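Local coordinates for Lmo2349 protein (Listeria monocytogenes, PDB 4GVO) that probably serves as the extracellular substrate-binding component of an ABC transporter that takes up L-cystine, at residues K227-S230 / E231-G235; T156-Q159 / L160-G163. All blocks are in the same frame, centred on the assembly; numbering follows the deposited sequence. Where two conformers were deposited one is given.

Contact 1. Residues K227-S230 / E231-G235; sequences KKLS and EKWLG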
# COMPACT_ATOMS: atom_id res chain seq x y z
N LYS A 227 17.88 -3.34 -0.41
CA LYS A 227 18.26 -2.40 -1.47
C LYS A 227 18.03 -2.97 -2.88
O LYS A 227 17.44 -2.32 -3.75
CB LYS A 227 19.71 -1.96 -1.30
CG LYS A 227 20.25 -1.11 -2.43
CD LYS A 227 19.57 0.23 -2.46
CE LYS A 227 19.90 1.08 -3.74
NZ LYS A 227 19.38 0.50 -5.02
N LYS A 228 18.47 -4.19 -3.08
CA LYS A 228 18.31 -4.86 -4.37
C LYS A 228 16.83 -5.12 -4.72
O LYS A 228 16.39 -4.88 -5.85
CB LYS A 228 19.13 -6.15 -4.41
CG LYS A 228 20.64 -5.93 -4.47
CD LYS A 228 21.43 -7.22 -4.32
CE LYS A 228 22.92 -7.00 -4.53
NZ LYS A 228 23.27 -7.02 -5.99
N LEU A 229 16.06 -5.57 -3.75
CA LEU A 229 14.65 -5.89 -3.97
C LEU A 229 13.88 -4.62 -4.29
O LEU A 229 13.06 -4.59 -5.19
CB LEU A 229 13.98 -6.54 -2.74
CG LEU A 229 14.14 -8.03 -2.48
CD1 LEU A 229 13.63 -8.38 -1.10
CD2 LEU A 229 13.44 -8.81 -3.58
N SER A 230 14.14 -3.55 -3.52
CA SER A 230 13.44 -2.30 -3.78
C SER A 230 13.84 -1.69 -5.11
O SER A 230 13.01 -1.16 -5.80
CB SER A 230 13.64 -1.31 -2.63
OG SER A 230 15.01 -0.96 -2.46
N GLU A 231 15.10 -1.79 -5.52
CA GLU A 231 15.46 -1.30 -6.85
C GLU A 231 14.71 -2.05 -7.95
O GLU A 231 14.18 -1.44 -8.89
CB GLU A 231 16.97 -1.38 -7.09
CG GLU A 231 17.34 -0.92 -8.50
CD GLU A 231 18.49 0.06 -8.57
OE1 GLU A 231 18.94 0.57 -7.53
OE2 GLU A 231 18.94 0.33 -9.70
N LYS A 232 14.64 -3.37 -7.81
CA LYS A 232 13.98 -4.20 -8.83
C LYS A 232 12.51 -3.81 -9.01
O LYS A 232 12.01 -3.71 -10.13
CB LYS A 232 14.08 -5.68 -8.41
CG LYS A 232 13.42 -6.63 -9.37
CD LYS A 232 13.72 -8.09 -9.08
CE LYS A 232 12.93 -9.04 -9.98
NZ LYS A 232 13.21 -10.47 -9.63
N TRP A 233 11.81 -3.67 -7.90
CA TRP A 233 10.36 -3.56 -7.95
C TRP A 233 9.85 -2.14 -7.86
O TRP A 233 8.81 -1.85 -8.42
CB TRP A 233 9.76 -4.38 -6.81
CG TRP A 233 9.93 -5.88 -7.00
CD1 TRP A 233 10.76 -6.74 -6.31
CD2 TRP A 233 9.28 -6.69 -8.02
NE1 TRP A 233 10.66 -8.02 -6.79
CE2 TRP A 233 9.76 -8.04 -7.85
CE3 TRP A 233 8.39 -6.42 -9.01
CZ2 TRP A 233 9.33 -9.07 -8.64
CZ3 TRP A 233 7.95 -7.48 -9.83
CH2 TRP A 233 8.40 -8.77 -9.63
N LEU A 234 10.52 -1.30 -7.08
CA LEU A 234 10.08 0.08 -6.87
C LEU A 234 10.77 1.08 -7.78
O LEU A 234 10.27 2.19 -7.94
CB LEU A 234 10.25 0.48 -5.40
CG LEU A 234 9.64 -0.43 -4.33
CD1 LEU A 234 9.91 0.16 -2.92
CD2 LEU A 234 8.16 -0.79 -4.60
N GLY A 235 11.95 0.72 -8.30
CA GLY A 235 12.75 1.61 -9.11
C GLY A 235 13.85 2.28 -8.32
O GLY A 235 13.71 2.52 -7.13
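Leu234 packs against Ser230, one turn earlier in the helix, and its side chain can be followed outward from the backbone. Leu234 CB sits 3.2 Å from Ser230 O, and CG remains near that carbonyl oxygen. With CG anti to the carbonyl carbon (chi1 -53°), the branch Leu234 CD1 is carried alongside Ser230 and reaches Ser230 CB at 4.0 Å. Tyr243 of the C-terminal tail touches both of these residues. The same Ser230 O accepts the backbone bond from Leu234 N (2.8 Å), and a weak second one from Gly235 N at 3.3 Å, a reach of five residues. Ser230 OG turns elsewhere, hydrogen-bonding to Leu226 O and to Ser239 OG.

Beside this, Trp233 brings CD1 of its indole to 3.3 Å from Leu229 O, meeting the oxygen obliquely, while Lys232 CG lies against one ring face, offset toward the rim. Leu229 and Trp233 also both touch Tyr34 of helix 34-44. At the outer edge, Lys227 and Glu231 form a salt bridge through NZ and OE1; Glu231 has two conformers, so the 2.5 Å separation of Lys227 NZ and Glu231 OE1 is doubtful in detail. Lys227 NZ has a further hydrogen-bond partner in Ser239 OG.

Four successive backbone bonds of the i to i+4 kind, followed by Gly235 at positive phi (98°), identify the C-terminal end of an alpha-helix, here one that touches both helix 34-44 and the chain's own tail.

Contact 2. Residues T156-Q159 / L160-G163; sequences TANQ and LKTG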
# COMPACT_ATOMS: atom_id res chain seq x y z
N THR A 156 -9.78 3.99 -10.52
CA THR A 156 -9.33 5.35 -10.24
C THR A 156 -8.82 6.02 -11.51
O THR A 156 -9.21 7.14 -11.84
CB THR A 156 -8.30 5.38 -9.14
OG1 THR A 156 -8.97 5.05 -7.91
CG2 THR A 156 -7.55 6.73 -9.07
N ALA A 157 -7.91 5.37 -12.23
CA ALA A 157 -7.31 6.03 -13.39
C ALA A 157 -8.36 6.41 -14.42
O ALA A 157 -8.32 7.51 -14.99
CB ALA A 157 -6.26 5.13 -14.07
N ASN A 158 -9.29 5.50 -14.68
CA ASN A 158 -10.32 5.79 -15.62
C ASN A 158 -11.31 6.88 -15.19
O ASN A 158 -11.76 7.64 -16.02
CB ASN A 158 -11.02 4.50 -16.10
CG ASN A 158 -10.16 3.75 -17.10
OD1 ASN A 158 -10.12 4.15 -18.26
ND2 ASN A 158 -9.46 2.70 -16.67
N GLN A 159 -11.63 6.95 -13.91
CA GLN A 159 -12.47 8.01 -13.47
C GLN A 159 -11.73 9.35 -13.50
O GLN A 159 -12.36 10.38 -13.80
CB GLN A 159 -13.06 7.75 -12.09
CG GLN A 159 -13.93 6.52 -12.01
CD GLN A 159 -14.92 6.54 -10.88
OE1 GLN A 159 -15.45 7.61 -10.53
NE2 GLN A 159 -15.18 5.36 -10.29
N LEU A 160 -10.40 9.35 -13.32
CA LEU A 160 -9.66 10.63 -13.53
C LEU A 160 -9.65 11.01 -15.01
O LEU A 160 -9.84 12.17 -15.37
CB LEU A 160 -8.22 10.51 -13.05
CG LEU A 160 -8.04 10.42 -11.52
CD1 LEU A 160 -6.59 10.07 -11.20
CD2 LEU A 160 -8.49 11.69 -10.82
N LYS A 161 -9.46 10.01 -15.88
CA LYS A 161 -9.39 10.24 -17.33
C LYS A 161 -10.63 10.96 -17.83
O LYS A 161 -10.53 11.89 -18.62
CB LYS A 161 -9.28 8.90 -18.07
CG LYS A 161 -9.10 9.00 -19.58
CD LYS A 161 -8.98 7.61 -20.25
CE LYS A 161 -8.67 7.70 -21.75
NZ LYS A 161 -7.69 6.70 -22.32
N THR A 162 -11.80 10.47 -17.42
CA THR A 162 -13.07 11.02 -17.89
C THR A 162 -13.52 12.28 -17.20
O THR A 162 -14.48 12.91 -17.65
CB THR A 162 -14.23 10.02 -17.74
OG1 THR A 162 -14.43 9.73 -16.36
CG2 THR A 162 -13.94 8.75 -18.46
N GLY A 163 -12.85 12.65 -16.10
CA GLY A 163 -13.28 13.76 -15.30
C GLY A 163 -14.36 13.43 -14.29
O GLY A 163 -14.80 14.29 -13.56
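Thr156 and Leu160 make the tight side of this helical turn. Their side chains lie alongside and point the same way, with Thr156 CG2 4.1 Å from Leu160 CD1. The threonine methyl is anti to the backbone N (chi1 of OG1 -70°), which directs it along the helix flank to the leucine. In the backbone beside them, Leu160 N donates to Thr156 O at 2.9 Å, nearly in line with the carbonyl bond, and Leu160 CG comes within 3.5 Å of that same oxygen.

Gln159 is buried as well, but its amide is held from outside the turn: NE2 by Asn154 O and OE1 by Arg120 NH1. The more exposed side is looser, though Ile184 of a neighbouring loop touches both Asn158 and Lys161. These two run side by side with Asn158 OD1 still 4.2 Å from Lys161 CD, and the lysine, modelled in two conformers, extends its tip clear of the first half of the turn; the Asn158 amide bonds back to Asp155 OD1. Gly163 ends the helix with positive phi (83°), Gly163 N bonding to Leu160 O at 3.1 Å, while Thr162 OG1 pairs with Arg164 N.

The packed face rests on three strands: Thr156 and Leu160 touch Thr168 of strand 168-170, Ala157 and Leu160 meet Glu186 of strand 186-189, and Thr156 and Gln159 reach Ile122 of strand 120-123.

In the fold
From the N terminus, the chain reaches contact 2 first, on helix 156-162 between strands 145-148 and 168-170, and contact 1 much later, on the last helix, 225-234. Each is one uninterrupted run, so neither closes a loop; they stand in series, without nesting or crossing. Their centres are 29 Å apart and their nearest atoms about 18 Å. Contact 2 sits on strands of its own lobe, whereas contact 1 lies on a helix that touches both helix 34-44 and the C-terminal tail. This separation is consistent with one contact in each lobe of the two-lobed solute-binding fold, with the ligand between. The Leu234 and Thr156 side chains lie about 11 and 9 Å from the bound histidine, respectively.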